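Local coordinates for mercuric reductase (Metallosphaera sedula, PDB 4YWO), which probably reduces mercuric ions to elemental mercury with NADPH, working as an FAD-containing homodimer of the pyridine nucleotide-disulfide oxidoreductase family, at residues K17-F28 with V39-G50. Residues are numbered along the deposited sequence; the frame is centred on the assembly and turned at random.
Sequences KLAIIGYGAAGF and VKPVLIGKGEIG. With FAD (flavin-adenine dinucleotide), chain B.
Strands 18-21 and 42-45 run parallel, 4.7 Å apart at closest approach, with Ala19, Ile20 and Ile21 paired to Val42, Leu43 and Ile44 and four backbone hydrogen bonds across the pair, from Val42 N to Leu18 O through to Gly22 N, just past the first strand, to Ile44 O. With helix 25-36 they form the beta-alpha-beta unit of the Rossmann-type FAD domain, and Gly22, Gly24 and Gly27 fit its GxGxxG fingerprint. On the face toward that helix, Ile20 meets Pro41 through CD1 and Leu43 through CG2, which lies 3.6 Å from Leu43 CD1. Ile21 and Ile44 lie side by side on the other face, and Ile21 CG2 packs against the adenine, 3.8 Å from FAD C2A. At the helix start, Ala26 N donates to FAD O1P (3.2 Å).

Beyond the strands, loop 46-50 wraps around Tyr23. A chi1 of 54° tucks the ring of Tyr23 over its own backbone and turns it into the loop, between Gly45 and Ile49. Gly45 CA covers one face, 3.6 Å from the ring centroid; Ile49 CD1 makes the matching CH-pi contact on the opposite face, while Ile49 CG2 meets the edge of Phe28. At the rim of the Tyr23 ring, OH donates to Gly47 O at 2.6 Å, tilted 24° from that carbonyl's plane.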
# COMPACT_ATOMS: atom_id res chain seq x y z
N LYS A 17 -26.64 24.87 -21.75
CA LYS A 17 -27.09 23.67 -21.14
C LYS A 17 -26.57 23.45 -19.70
O LYS A 17 -27.27 22.94 -18.88
CB LYS A 17 -26.61 22.46 -21.97
CG LYS A 17 -27.29 22.40 -23.37
CD LYS A 17 -26.83 21.11 -24.05
CE LYS A 17 -26.96 21.19 -25.54
NZ LYS A 17 -28.42 21.15 -25.79
N LEU A 18 -25.35 23.92 -19.47
CA LEU A 18 -24.70 23.73 -18.18
C LEU A 18 -23.67 24.78 -17.88
O LEU A 18 -22.78 25.09 -18.71
CB LEU A 18 -24.03 22.35 -18.11
CG LEU A 18 -23.19 22.06 -16.86
CD1 LEU A 18 -24.15 21.82 -15.77
CD2 LEU A 18 -22.37 20.75 -17.01
N ALA A 19 -23.76 25.31 -16.66
CA ALA A 19 -22.72 26.17 -16.13
C ALA A 19 -22.17 25.55 -14.84
O ALA A 19 -22.95 25.14 -13.97
CB ALA A 19 -23.22 27.58 -15.81
N ILE A 20 -20.84 25.59 -14.74
CA ILE A 20 -20.12 25.08 -13.58
C ILE A 20 -19.44 26.17 -12.87
O ILE A 20 -18.69 26.93 -13.53
CB ILE A 20 -19.02 24.03 -14.04
CG1 ILE A 20 -19.66 22.89 -14.75
CG2 ILE A 20 -18.22 23.51 -12.83
CD1 ILE A 20 -18.72 22.13 -15.68
N ILE A 21 -19.69 26.33 -11.59
CA ILE A 21 -19.13 27.41 -10.81
C ILE A 21 -18.01 26.90 -9.95
O ILE A 21 -18.23 26.25 -8.94
CB ILE A 21 -20.14 28.17 -9.94
CG1 ILE A 21 -21.48 28.39 -10.69
CG2 ILE A 21 -19.50 29.41 -9.38
CD1 ILE A 21 -21.38 29.29 -11.83
N GLY A 22 -16.79 27.26 -10.33
CA GLY A 22 -15.55 26.87 -9.64
C GLY A 22 -14.74 25.87 -10.50
O GLY A 22 -15.32 25.00 -11.14
N TYR A 23 -13.41 26.06 -10.53
CA TYR A 23 -12.55 25.24 -11.38
C TYR A 23 -11.39 24.51 -10.64
O TYR A 23 -10.22 24.55 -11.01
CB TYR A 23 -12.10 25.99 -12.63
CG TYR A 23 -11.42 27.31 -12.55
CD1 TYR A 23 -10.62 27.72 -11.48
CD2 TYR A 23 -11.61 28.20 -13.62
CE1 TYR A 23 -9.96 28.93 -11.50
CE2 TYR A 23 -10.93 29.42 -13.62
CZ TYR A 23 -10.16 29.81 -12.56
OH TYR A 23 -9.51 31.04 -12.55
N GLY A 24 -11.77 24.05 -9.46
CA GLY A 24 -10.99 23.08 -8.68
C GLY A 24 -11.31 21.65 -9.09
O GLY A 24 -11.79 21.35 -10.18
N ALA A 25 -11.05 20.73 -8.21
CA ALA A 25 -11.21 19.30 -8.45
C ALA A 25 -12.65 18.93 -8.85
O ALA A 25 -12.87 18.23 -9.84
CB ALA A 25 -10.88 18.55 -7.13
N ALA A 26 -13.64 19.44 -8.10
CA ALA A 26 -15.04 19.16 -8.44
C ALA A 26 -15.42 19.74 -9.82
O ALA A 26 -16.12 19.10 -10.61
CB ALA A 26 -15.97 19.60 -7.35
N GLY A 27 -15.06 21.02 -10.06
CA GLY A 27 -15.44 21.67 -11.27
C GLY A 27 -14.78 21.07 -12.51
O GLY A 27 -15.43 20.90 -13.55
N PHE A 28 -13.52 20.69 -12.33
CA PHE A 28 -12.89 19.96 -13.43
C PHE A 28 -13.50 18.62 -13.76
O PHE A 28 -13.65 18.30 -14.99
CB PHE A 28 -11.34 19.76 -13.22
CG PHE A 28 -10.54 20.82 -13.89
CD1 PHE A 28 -10.36 22.06 -13.30
CD2 PHE A 28 -9.99 20.63 -15.15
CE1 PHE A 28 -9.64 23.07 -13.90
CE2 PHE A 28 -9.30 21.64 -15.77
CZ PHE A 28 -9.09 22.85 -15.17
N VAL A 39 -21.80 17.65 -23.99
CA VAL A 39 -22.12 19.03 -23.69
C VAL A 39 -20.85 19.87 -23.49
O VAL A 39 -19.93 19.48 -22.77
CB VAL A 39 -23.00 19.07 -22.36
CG1 VAL A 39 -23.13 20.49 -21.84
CG2 VAL A 39 -24.39 18.43 -22.58
N LYS A 40 -20.84 21.04 -24.08
CA LYS A 40 -19.83 22.03 -23.89
C LYS A 40 -20.29 22.98 -22.75
O LYS A 40 -21.14 23.85 -22.93
CB LYS A 40 -19.59 22.83 -25.13
CG LYS A 40 -18.46 23.81 -24.98
CD LYS A 40 -18.47 24.75 -26.17
CE LYS A 40 -17.50 25.86 -25.96
NZ LYS A 40 -17.39 26.59 -27.25
N PRO A 41 -19.69 22.82 -21.56
CA PRO A 41 -20.16 23.67 -20.48
C PRO A 41 -19.53 24.99 -20.44
O PRO A 41 -18.45 25.22 -21.01
CB PRO A 41 -19.71 22.89 -19.21
CG PRO A 41 -18.51 22.09 -19.65
CD PRO A 41 -18.65 21.86 -21.16
N VAL A 42 -20.13 25.92 -19.69
CA VAL A 42 -19.49 27.14 -19.36
C VAL A 42 -18.84 26.85 -17.98
O VAL A 42 -19.49 26.30 -17.10
CB VAL A 42 -20.49 28.30 -19.20
CG1 VAL A 42 -19.73 29.53 -18.81
CG2 VAL A 42 -21.29 28.51 -20.46
N LEU A 43 -17.58 27.19 -17.83
CA LEU A 43 -16.83 26.94 -16.57
C LEU A 43 -16.35 28.27 -16.06
O LEU A 43 -15.61 29.04 -16.79
CB LEU A 43 -15.64 26.01 -16.88
CG LEU A 43 -14.69 25.73 -15.70
CD1 LEU A 43 -15.41 25.00 -14.62
CD2 LEU A 43 -13.54 24.88 -16.21
N ILE A 44 -16.82 28.66 -14.87
CA ILE A 44 -16.52 29.94 -14.35
C ILE A 44 -15.73 29.80 -13.09
O ILE A 44 -16.19 29.12 -12.19
CB ILE A 44 -17.83 30.68 -14.01
CG1 ILE A 44 -18.74 30.72 -15.19
CG2 ILE A 44 -17.53 32.13 -13.50
CD1 ILE A 44 -20.20 31.14 -15.00
N GLY A 45 -14.56 30.43 -12.94
CA GLY A 45 -13.82 30.36 -11.77
C GLY A 45 -12.99 31.59 -11.49
O GLY A 45 -12.75 32.40 -12.40
N LYS A 46 -12.56 31.72 -10.28
CA LYS A 46 -11.56 32.75 -10.07
C LYS A 46 -10.39 32.18 -9.36
O LYS A 46 -10.48 31.12 -8.80
CB LYS A 46 -12.21 33.88 -9.35
CG LYS A 46 -12.58 33.51 -7.97
CD LYS A 46 -13.33 34.64 -7.39
CE LYS A 46 -13.98 34.18 -6.15
NZ LYS A 46 -13.01 34.37 -5.08
N GLY A 47 -9.29 32.87 -9.36
CA GLY A 47 -8.16 32.30 -8.66
C GLY A 47 -7.38 31.35 -9.58
O GLY A 47 -7.62 31.24 -10.81
N GLU A 48 -6.33 30.75 -9.00
CA GLU A 48 -5.49 29.84 -9.76
C GLU A 48 -6.27 28.65 -10.32
O GLU A 48 -7.05 27.98 -9.62
CB GLU A 48 -4.26 29.38 -8.94
CG GLU A 48 -3.41 30.50 -8.41
CD GLU A 48 -2.15 30.07 -7.67
OE1 GLU A 48 -1.07 30.36 -8.23
OE2 GLU A 48 -2.21 29.54 -6.51
N ILE A 49 -6.03 28.30 -11.57
CA ILE A 49 -6.64 27.14 -12.17
C ILE A 49 -6.24 25.87 -11.37
O ILE A 49 -5.14 25.70 -10.90
CB ILE A 49 -6.12 26.97 -13.65
CG1 ILE A 49 -6.53 28.17 -14.53
CG2 ILE A 49 -6.74 25.80 -14.31
CD1 ILE A 49 -8.00 28.16 -14.81
N GLY A 50 -7.23 25.02 -11.14
CA GLY A 50 -7.02 23.79 -10.37
C GLY A 50 -7.38 23.92 -8.92
O GLY A 50 -7.54 22.90 -8.24
PA FAD B . -11.88 24.15 -4.68
O1A FAD B . -10.80 23.40 -5.43
O2A FAD B . -11.50 25.23 -3.70
O5B FAD B . -12.90 24.78 -5.76
C5B FAD B . -13.26 26.15 -5.69
C4B FAD B . -12.69 26.89 -6.90
O4B FAD B . -13.73 27.60 -7.57
C3B FAD B . -11.63 27.90 -6.48
O3B FAD B . -10.38 27.58 -7.09
C2B FAD B . -12.12 29.25 -6.96
O2B FAD B . -11.18 29.81 -7.88
C1B FAD B . -13.45 29.00 -7.65
N9A FAD B . -14.52 29.76 -6.96
C8A FAD B . -14.78 29.74 -5.64
N7A FAD B . -15.83 30.55 -5.34
C5A FAD B . -16.26 31.11 -6.48
C6A FAD B . -17.32 32.07 -6.87
N6A FAD B . -18.16 32.60 -5.95
N1A FAD B . -17.43 32.39 -8.18
C2A FAD B . -16.60 31.87 -9.11
N3A FAD B . -15.61 31.00 -8.82
C4A FAD B . -15.39 30.59 -7.55
N1 FAD B . -7.53 16.27 0.29
C2 FAD B . -7.10 15.00 0.05
O2 FAD B . -7.91 14.17 -0.42
N3 FAD B . -5.84 14.61 0.29
C4 FAD B . -4.91 15.44 0.79
O4 FAD B . -3.75 15.04 1.01
C4X FAD B . -5.31 16.84 1.09
N5 FAD B . -4.43 17.74 1.59
C5X FAD B . -4.82 19.01 1.85
C6 FAD B . -3.90 19.91 2.37
C7 FAD B . -4.29 21.22 2.64
C7M FAD B . -3.30 22.20 3.20
C8 FAD B . -5.69 21.65 2.37
C8M FAD B . -6.11 23.07 2.66
C9 FAD B . -6.61 20.75 1.85
C9A FAD B . -6.22 19.44 1.58
N10 FAD B . -7.14 18.52 1.05
C10 FAD B . -6.71 17.21 0.80
C1' FAD B . -8.53 18.92 0.78
C2' FAD B . -8.70 19.14 -0.72
O2' FAD B . -7.69 20.04 -1.19
C3' FAD B . -10.08 19.73 -1.03
O3' FAD B . -11.09 18.92 -0.42
C4' FAD B . -10.32 19.79 -2.53
O4' FAD B . -9.43 20.75 -3.11
C5' FAD B . -11.76 20.19 -2.84
O5' FAD B . -11.83 20.77 -4.13
P FAD B . -13.11 21.64 -4.57
O1P FAD B . -13.08 21.80 -6.07
O2P FAD B . -14.33 21.06 -3.90
O3P FAD B . -12.80 23.07 -3.91
O HOH W 1 -23.42 24.73 -21.73
O HOH W 2 -8.93 21.14 -5.77